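PDB 7CPX: lovastatin nonaketide synthase, polyketide synthase component from Aspergillus terreus, which builds dihydromonacolin L, the nonaketide precursor of lovastatin, from malonyl-CoA as an iterative, homodimeric polyketide synthase working together with the partner protein LovC. Local coordinates for residues Q1326-H1331 / T1392-N1396; L1521-P1525 / D1566-G1570; N1398-L1402 / I1560-A1565. The protein carries 2 engineered substitutions. All coordinates share one frame; numbering follows the deposited sequence.

Contact 1: Q1326-H1331 / T1392-N1396; sequences QQAAFH and TVRSN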
loop_
_atom_site.group_PDB
_atom_site.type_symbol
_atom_site.label_atom_id
_atom_site.label_comp_id
_atom_site.label_asym_id
_atom_site.label_seq_id
_atom_site.Cartn_x
_atom_site.Cartn_y
_atom_site.Cartn_z
ATOM N N GLN A 1326 77.296 -7.388 35.264
ATOM C CA GLN A 1326 76.209 -7.400 36.235
ATOM C C GLN A 1326 75.220 -8.530 35.998
ATOM O O GLN A 1326 74.433 -8.838 36.899
ATOM C CB GLN A 1326 75.486 -6.052 36.222
ATOM C CG GLN A 1326 74.598 -5.821 35.016
ATOM C CD GLN A 1326 73.124 -5.857 35.370
ATOM O OE1 GLN A 1326 72.682 -5.186 36.302
ATOM N NE2 GLN A 1326 72.355 -6.646 34.630
ATOM N N GLN A 1327 75.242 -9.153 34.822
ATOM C CA GLN A 1327 74.407 -10.324 34.592
ATOM C C GLN A 1327 75.093 -11.600 35.063
ATOM O O GLN A 1327 74.428 -12.521 35.550
ATOM C CB GLN A 1327 74.056 -10.431 33.108
ATOM C CG GLN A 1327 73.443 -11.763 32.707
ATOM C CD GLN A 1327 72.208 -12.109 33.518
ATOM O OE1 GLN A 1327 71.570 -11.234 34.103
ATOM N NE2 GLN A 1327 71.868 -13.392 33.558
ATOM N N ALA A 1328 76.417 -11.673 34.931
ATOM C CA ALA A 1328 77.155 -12.909 35.150
ATOM C C ALA A 1328 77.954 -12.924 36.444
ATOM O O ALA A 1328 77.780 -13.837 37.258
ATOM C CB ALA A 1328 78.097 -13.168 33.965
ATOM N N ALA A 1329 78.837 -11.943 36.663
ATOM C CA ALA A 1329 79.796 -12.044 37.756
ATOM C C ALA A 1329 80.026 -10.762 38.545
ATOM O O ALA A 1329 80.779 -10.802 39.523
ATOM C CB ALA A 1329 81.148 -12.538 37.216
ATOM N N PHE A 1330 79.413 -9.635 38.176
ATOM C CA PHE A 1330 79.660 -8.404 38.922
ATOM C C PHE A 1330 79.222 -8.552 40.373
ATOM O O PHE A 1330 79.895 -8.058 41.285
ATOM C CB PHE A 1330 78.936 -7.230 38.263
ATOM C CG PHE A 1330 79.385 -5.876 38.741
ATOM C CD1 PHE A 1330 80.729 -5.583 38.903
ATOM C CD2 PHE A 1330 78.456 -4.883 38.999
ATOM C CE1 PHE A 1330 81.135 -4.335 39.328
ATOM C CE2 PHE A 1330 78.856 -3.631 39.425
ATOM C CZ PHE A 1330 80.198 -3.357 39.587
ATOM N N HIS A 1331 78.101 -9.240 40.609
ATOM C CA HIS A 1331 77.643 -9.464 41.975
ATOM C C HIS A 1331 78.607 -10.336 42.771
ATOM O O HIS A 1331 78.475 -10.412 43.997
ATOM C CB HIS A 1331 76.239 -10.081 41.975
ATOM C CG HIS A 1331 76.166 -11.448 41.370
ATOM N ND1 HIS A 1331 76.934 -11.836 40.293
ATOM C CD2 HIS A 1331 75.401 -12.519 41.690
ATOM C CE1 HIS A 1331 76.646 -13.086 39.978
ATOM N NE2 HIS A 1331 75.721 -13.525 40.812
ATOM N N THR A 1392 69.378 -4.393 39.779
ATOM C CA THR A 1392 69.890 -5.218 38.691
ATOM C C THR A 1392 71.366 -5.539 38.883
ATOM O O THR A 1392 71.834 -6.592 38.434
ATOM C CB THR A 1392 69.676 -4.513 37.353
ATOM O OG1 THR A 1392 70.496 -3.339 37.289
ATOM C CG2 THR A 1392 68.216 -4.113 37.188
ATOM N N VAL A 1393 72.113 -4.649 39.542
ATOM C CA VAL A 1393 73.540 -4.878 39.739
ATOM C C VAL A 1393 73.776 -6.127 40.575
ATOM O O VAL A 1393 74.743 -6.863 40.344
ATOM C CB VAL A 1393 74.192 -3.629 40.368
ATOM C CG1 VAL A 1393 75.439 -4.000 41.147
ATOM C CG2 VAL A 1393 74.540 -2.620 39.285
ATOM N N ARG A 1394 72.909 -6.390 41.554
ATOM C CA ARG A 1394 72.979 -7.624 42.328
ATOM C C ARG A 1394 72.305 -8.799 41.626
ATOM O O ARG A 1394 72.021 -9.813 42.274
ATOM C CB ARG A 1394 72.363 -7.424 43.717
ATOM C CG ARG A 1394 70.986 -6.776 43.736
ATOM C CD ARG A 1394 70.419 -6.763 45.150
ATOM N NE ARG A 1394 69.139 -6.069 45.239
ATOM C CZ ARG A 1394 68.990 -4.787 45.546
ATOM N NH1 ARG A 1394 70.032 -4.006 45.788
ATOM N NH2 ARG A 1394 67.766 -4.272 45.609
ATOM N N SER A 1395 72.046 -8.685 40.323
ATOM C CA SER A 1395 71.457 -9.770 39.541
ATOM C C SER A 1395 70.089 -10.172 40.082
ATOM O O SER A 1395 69.702 -11.342 40.014
ATOM C CB SER A 1395 72.388 -10.984 39.494
ATOM O OG SER A 1395 73.662 -10.630 38.987
ATOM N N ASN A 1396 69.347 -9.206 40.625
ATOM C CA ASN A 1396 68.014 -9.452 41.165
ATOM C C ASN A 1396 66.928 -8.913 40.239
ATOM O O ASN A 1396 66.027 -9.653 39.836
ATOM C CB ASN A 1396 67.893 -8.823 42.560
ATOM C CG ASN A 1396 66.620 -9.234 43.278
ATOM O OD1 ASN A 1396 65.596 -9.503 42.652
ATOM N ND2 ASN A 1396 66.682 -9.286 44.603
#

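Contact 2: L1521-P1525 / D1566-G1570; sequences LHATP and DWWAG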
loop_
_atom_site.group_PDB
_atom_site.type_symbol
_atom_site.label_atom_id
_atom_site.label_comp_id
_atom_site.label_asym_id
_atom_site.label_seq_id
_atom_site.Cartn_x
_atom_site.Cartn_y
_atom_site.Cartn_z
ATOM N N LEU A 1521 73.057 -11.775 17.449
ATOM C CA LEU A 1521 74.157 -12.724 17.560
ATOM C C LEU A 1521 74.987 -12.494 18.816
ATOM O O LEU A 1521 75.675 -13.416 19.266
ATOM C CB LEU A 1521 75.052 -12.640 16.322
ATOM C CG LEU A 1521 74.364 -12.895 14.979
ATOM C CD1 LEU A 1521 75.379 -12.874 13.847
ATOM C CD2 LEU A 1521 73.602 -14.213 14.993
ATOM N N HIS A 1522 74.943 -11.290 19.386
ATOM C CA HIS A 1522 75.626 -11.024 20.645
ATOM C C HIS A 1522 74.857 -11.553 21.846
ATOM O O HIS A 1522 75.412 -11.587 22.951
ATOM C CB HIS A 1522 75.862 -9.522 20.819
ATOM C CG HIS A 1522 74.616 -8.745 21.104
ATOM N ND1 HIS A 1522 74.562 -7.748 22.056
ATOM C CD2 HIS A 1522 73.376 -8.817 20.564
ATOM C CE1 HIS A 1522 73.342 -7.241 22.090
ATOM N NE2 HIS A 1522 72.603 -7.871 21.194
ATOM N N ALA A 1523 73.603 -11.961 21.659
ATOM C CA ALA A 1523 72.781 -12.511 22.726
ATOM C C ALA A 1523 72.930 -14.022 22.856
ATOM O O ALA A 1523 72.180 -14.647 23.615
ATOM C CB ALA A 1523 71.311 -12.149 22.494
ATOM N N THR A 1524 73.878 -14.620 22.131
ATOM C CA THR A 1524 74.098 -16.056 22.160
ATOM C C THR A 1524 75.587 -16.315 22.364
ATOM O O THR A 1524 76.416 -15.768 21.614
ATOM C CB THR A 1524 73.618 -16.725 20.868
ATOM O OG1 THR A 1524 74.211 -18.023 20.750
ATOM C CG2 THR A 1524 73.995 -15.886 19.655
ATOM N N PRO A 1525 75.969 -17.128 23.356
ATOM C CA PRO A 1525 77.386 -17.489 23.504
ATOM C C PRO A 1525 77.867 -18.509 22.488
ATOM O O PRO A 1525 79.050 -18.866 22.507
ATOM C CB PRO A 1525 77.450 -18.056 24.929
ATOM C CG PRO A 1525 76.095 -18.618 25.159
ATOM C CD PRO A 1525 75.139 -17.720 24.422
ATOM N N ASP A 1566 71.450 -11.317 28.746
ATOM C CA ASP A 1566 72.153 -12.289 27.921
ATOM C C ASP A 1566 73.167 -11.664 26.975
ATOM O O ASP A 1566 73.789 -12.397 26.201
ATOM C CB ASP A 1566 71.150 -13.136 27.113
ATOM C CG ASP A 1566 70.368 -12.320 26.099
ATOM O OD1 ASP A 1566 70.770 -11.176 25.802
ATOM O OD2 ASP A 1566 69.345 -12.828 25.594
ATOM N N TRP A 1567 73.355 -10.343 27.007
ATOM C CA TRP A 1567 74.386 -9.738 26.173
ATOM C C TRP A 1567 75.777 -10.121 26.656
ATOM O O TRP A 1567 76.705 -10.231 25.848
ATOM C CB TRP A 1567 74.225 -8.218 26.149
ATOM C CG TRP A 1567 75.231 -7.482 26.979
ATOM C CD1 TRP A 1567 75.283 -7.417 28.342
ATOM C CD2 TRP A 1567 76.327 -6.698 26.498
ATOM N NE1 TRP A 1567 76.349 -6.646 28.738
ATOM C CE2 TRP A 1567 77.006 -6.194 27.624
ATOM C CE3 TRP A 1567 76.801 -6.376 25.224
ATOM C CZ2 TRP A 1567 78.132 -5.381 27.514
ATOM C CZ3 TRP A 1567 77.918 -5.572 25.117
ATOM C CH2 TRP A 1567 78.572 -5.084 26.254
ATOM N N TRP A 1568 75.940 -10.328 27.964
ATOM C CA TRP A 1568 77.211 -10.805 28.489
ATOM C C TRP A 1568 77.357 -12.314 28.367
ATOM O O TRP A 1568 78.459 -12.832 28.577
ATOM C CB TRP A 1568 77.382 -10.390 29.952
ATOM C CG TRP A 1568 78.818 -10.366 30.372
ATOM C CD1 TRP A 1568 79.490 -11.335 31.059
ATOM C CD2 TRP A 1568 79.767 -9.326 30.115
ATOM N NE1 TRP A 1568 80.798 -10.958 31.250
ATOM C CE2 TRP A 1568 80.993 -9.728 30.679
ATOM C CE3 TRP A 1568 79.698 -8.091 29.466
ATOM C CZ2 TRP A 1568 82.140 -8.940 30.612
ATOM C CZ3 TRP A 1568 80.837 -7.312 29.399
ATOM C CH2 TRP A 1568 82.040 -7.736 29.972
ATOM N N ALA A 1569 76.282 -13.025 28.036
ATOM C CA ALA A 1569 76.372 -14.446 27.718
ATOM C C ALA A 1569 77.121 -14.574 26.401
ATOM O O ALA A 1569 76.575 -14.312 25.328
ATOM C CB ALA A 1569 74.984 -15.071 27.635
ATOM N N GLY A 1570 78.384 -14.979 26.482
ATOM C CA GLY A 1570 79.271 -14.934 25.339
ATOM C C GLY A 1570 80.683 -14.579 25.747
ATOM O O GLY A 1570 81.621 -14.707 24.954
#

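Contact 3: N1398-L1402 / I1560-A1565; sequences NPFDL and IFGLFA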
loop_
_atom_site.group_PDB
_atom_site.type_symbol
_atom_site.label_atom_id
_atom_site.label_comp_id
_atom_site.label_asym_id
_atom_site.label_seq_id
_atom_site.Cartn_x
_atom_site.Cartn_y
_atom_site.Cartn_z
ATOM N N ASN A 1398 65.310 -6.952 36.735
ATOM C CA ASN A 1398 65.472 -7.064 35.292
ATOM C C ASN A 1398 66.365 -5.933 34.790
ATOM O O ASN A 1398 66.131 -4.768 35.130
ATOM C CB ASN A 1398 64.113 -7.017 34.603
ATOM C CG ASN A 1398 64.208 -7.185 33.098
ATOM O OD1 ASN A 1398 64.989 -6.507 32.430
ATOM N ND2 ASN A 1398 63.410 -8.097 32.555
ATOM N N PRO A 1399 67.390 -6.227 33.985
ATOM C CA PRO A 1399 68.334 -5.165 33.595
ATOM C C PRO A 1399 67.696 -4.014 32.837
ATOM O O PRO A 1399 68.119 -2.864 33.017
ATOM C CB PRO A 1399 69.358 -5.913 32.731
ATOM C CG PRO A 1399 68.639 -7.117 32.235
ATOM C CD PRO A 1399 67.706 -7.511 33.335
ATOM N N PHE A 1400 66.694 -4.277 31.993
ATOM C CA PHE A 1400 66.081 -3.238 31.177
ATOM C C PHE A 1400 64.620 -2.970 31.502
ATOM O O PHE A 1400 64.117 -1.903 31.129
ATOM C CB PHE A 1400 66.187 -3.590 29.683
ATOM C CG PHE A 1400 67.588 -3.506 29.127
ATOM C CD1 PHE A 1400 68.574 -2.766 29.764
ATOM C CD2 PHE A 1400 67.913 -4.164 27.954
ATOM C CE1 PHE A 1400 69.850 -2.692 29.244
ATOM C CE2 PHE A 1400 69.189 -4.093 27.430
ATOM C CZ PHE A 1400 70.159 -3.356 28.077
ATOM N N ASP A 1401 63.924 -3.887 32.172
ATOM C CA ASP A 1401 62.558 -3.601 32.590
ATOM C C ASP A 1401 62.508 -2.624 33.756
ATOM O O ASP A 1401 61.411 -2.199 34.137
ATOM C CB ASP A 1401 61.830 -4.892 32.964
ATOM C CG ASP A 1401 60.329 -4.706 33.067
ATOM O OD1 ASP A 1401 59.683 -4.491 32.020
ATOM O OD2 ASP A 1401 59.797 -4.774 34.195
ATOM N N LEU A 1402 63.661 -2.267 34.334
ATOM C CA LEU A 1402 63.688 -1.248 35.380
ATOM C C LEU A 1402 62.912 -0.004 34.965
ATOM O O LEU A 1402 62.378 0.708 35.821
ATOM C CB LEU A 1402 65.134 -0.882 35.735
ATOM C CG LEU A 1402 66.230 -1.036 34.674
ATOM C CD1 LEU A 1402 65.925 -0.227 33.425
ATOM C CD2 LEU A 1402 67.578 -0.636 35.249
ATOM N N ILE A 1560 74.045 1.228 29.410
ATOM C CA ILE A 1560 72.889 0.412 29.056
ATOM C C ILE A 1560 73.328 -0.974 28.605
ATOM O O ILE A 1560 72.703 -1.982 28.951
ATOM C CB ILE A 1560 72.050 1.124 27.980
ATOM C CG1 ILE A 1560 70.731 0.384 27.759
ATOM C CG2 ILE A 1560 72.827 1.228 26.674
ATOM C CD1 ILE A 1560 69.789 1.103 26.828
ATOM N N PHE A 1561 74.407 -1.049 27.825
ATOM C CA PHE A 1561 74.849 -2.341 27.314
ATOM C C PHE A 1561 75.264 -3.270 28.446
ATOM O O PHE A 1561 74.941 -4.463 28.426
ATOM C CB PHE A 1561 75.997 -2.143 26.325
ATOM C CG PHE A 1561 75.549 -1.672 24.974
ATOM C CD1 PHE A 1561 75.182 -0.353 24.774
ATOM C CD2 PHE A 1561 75.488 -2.549 23.905
ATOM C CE1 PHE A 1561 74.765 0.085 23.530
ATOM C CE2 PHE A 1561 75.072 -2.118 22.660
ATOM C CZ PHE A 1561 74.711 -0.799 22.472
ATOM N N GLY A 1562 75.952 -2.741 29.458
ATOM C CA GLY A 1562 76.481 -3.590 30.513
ATOM C C GLY A 1562 75.432 -4.250 31.390
ATOM O O GLY A 1562 75.806 -4.969 32.325
ATOM N N LEU A 1563 74.143 -4.035 31.122
ATOM C CA LEU A 1563 73.102 -4.518 32.023
ATOM C C LEU A 1563 72.426 -5.798 31.544
ATOM O O LEU A 1563 72.180 -6.699 32.353
ATOM C CB LEU A 1563 72.038 -3.436 32.225
ATOM C CG LEU A 1563 72.523 -2.085 32.753
ATOM C CD1 LEU A 1563 71.337 -1.194 33.086
ATOM C CD2 LEU A 1563 73.426 -2.253 33.966
ATOM N N PHE A 1564 72.135 -5.908 30.247
ATOM C CA PHE A 1564 71.185 -6.904 29.755
ATOM C C PHE A 1564 71.508 -8.313 30.241
ATOM O O PHE A 1564 72.649 -8.610 30.608
ATOM C CB PHE A 1564 71.137 -6.876 28.226
ATOM C CG PHE A 1564 69.923 -7.550 27.642
ATOM C CD1 PHE A 1564 68.658 -7.294 28.149
ATOM C CD2 PHE A 1564 70.044 -8.425 26.578
ATOM C CE1 PHE A 1564 67.542 -7.906 27.613
ATOM C CE2 PHE A 1564 68.929 -9.039 26.037
ATOM C CZ PHE A 1564 67.678 -8.780 26.557
ATOM N N ALA A 1565 70.498 -9.185 30.240
ATOM C CA ALA A 1565 70.575 -10.485 30.893
ATOM C C ALA A 1565 71.198 -11.573 30.030
ATOM O O ALA A 1565 71.438 -12.674 30.538
ATOM C CB ALA A 1565 69.175 -10.933 31.327
#

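Contact 1: Q1326-H1331 / T1392-N1396
The Schellman motif that ends helix 1389-1393 meets the turn leading into helix 1330-1333, with its Ser1395 reaching Gln1326 and His1331. Ser1395, at positive phi (60°), is the C-prime residue of the motif, and its N bonds back to Thr1392 O at 2.8 Å. Its side chain is directed at the neighbouring turn: OG donates to the backbone O of Gln1326 at 2.9 Å, with the donor tilted 30° from that carbonyl plane. The same hydroxyl lies over the centre of the His1331 ring, 3.6 Å from CG, and Ser1395 CB adds a CH-pi contact on that face. His1331 offers this face because its CG sits between backbone N and carbonyl carbon (chi1 65°), and a flat ring suits a small hydroxymethyl. On the buried side, Phe1330 CD2 meets Val1393 CG1 at 3.8 Å; Ile1336 borders both residues, as does helix 1339-1354. Thr1392 OG1 is close to Gln1326 OE1, but its hydroxyl also bonds Leu1389 O, so the bond to Gln1326 is unsettled. One serine thus does two jobs: its backbone helps close helix 1389-1393 and its hydroxyl ties that end to the Gln1326 carbonyl.

Contact 2: L1521-P1525 / D1566-G1570
Ala1523 and Asp1566 meet at the middle of this contact between two loops, the methyl group of Ala1523 lying 3.5 Å from OD1 and 3.7 Å from CG of the carboxylate. With CG held between backbone N and carbonyl carbon (chi1 65°), the carboxylate of Asp1566 reaches alongside that methyl, and a residue as small as alanine lets it come close. At one end His1522 and Trp1567 meet edge to edge: ND1 of the imidazole is 4.1 Å from CE3 of the indole, each atom near the plane of the other ring. At the far end Pro1525 packs on backbone, its CB 3.6 Å from Gly1570 N, while its CD approaches Ala1569 CB at 4.2 Å. Gly1570 has a phi of 144° that a beta carbon would not tolerate beside the preceding carbonyl oxygen, which suits glycine.

Further out, Arg1499 NH2 bonds Ala1523 O and lies at long, weak ion-pair range of Asp1566 OD2, so it spans the two loops but holds the second only loosely. Glu1548 OE2 takes the backbone N-H of His1522, and Phe1580 meets the Trp1567 ring nearly at right angles. Segment 1521-1525 follows strand 1512-1518 of the Rossmann-like methyltransferase sheet and leads to helix 1527-1537. Ala1523 lies close to, but not against, the GxGxxG-type turn (Gly1446, Gly1448, Gly1451), consistent with the AdoMet-binding end of a class I methyltransferase sheet. No hydrogen bond crosses between the segments; the loops are joined by van der Waals packing, with Arg1499 adding an indirect polar tie, which would probably favour a charged Asp1566.

Contact 3: N1398-L1402 / I1560-A1565
Phe1400 and Phe1564 reach each other from different side-chain settings: CG of Phe1400 lies beside its backbone N and anti to the carbonyl carbon (chi1 -70°), whereas CG of Phe1564 lies anti to its backbone N (chi1 -163°). The two rings end nearly parallel, their planes 11° apart, but displaced along those planes so that little of one ring covers the other, with centroids 5.0 Å apart. Over one face of the Phe1400 ring lies Phe1564 CA, nearer the ring's margin than its centre. At the ring's edge, CE1 and CZ point in plane at Ile1560 O near the end of helix 1554-1561, and CE1 also touches Ile1560 CG1 at 3.5 Å. Beside this ring Pro1399 packs its CB on Leu1563 CB at 3.7 Å and its CG on Ala1565 CB at 4.0 Å, a compact ring suited to the corner between them.

Asn1398 shapes the loop that carries Pro1399 and Phe1400. Its OD1 accepts from Phe1400 N, in the carbonyl plane at 2.8 Å, and from Asp1401 N, which sits above that plane, giving an Asx turn. That loop, between helices 1389-1393 and 1409-1415, packs on the end of helix 1554-1561 and the loop after it; Leu1409 backs both Phe1400 and Ile1560. The join is essentially apolar; the Asn1398 bonds lie within the loop and fix the backbone at Phe1400, whose ring edge then faces Ile1560 O.

The three contacts form a mutually touching cluster in which segment 1560-1565 of contact 3 runs directly into 1566-1570 of contact 2. Contacts 1 and 3 are closest, with centres about 10 Å apart; Gln1326 rests on both Pro1399 and Leu1563, and Gln1327 on Ala1565. Contacts 2 and 3 lie about 13 Å apart, centre to centre, with Trp1567 NE1 close to Phe1561 O; contacts 1 and 2, about 15 Å apart, meet where Ala1328 CB touches Trp1568 CD1 at 3.7 Å. Together they join the helical part of the chain between 1313 and 1415 to loops of the methyltransferase fold, one following the inner strand 1512-1518. All lie away from the annotated catalytic residues and NADP pocket, but contact 2 is near the GxGxxG-type turn expected to bind AdoMet.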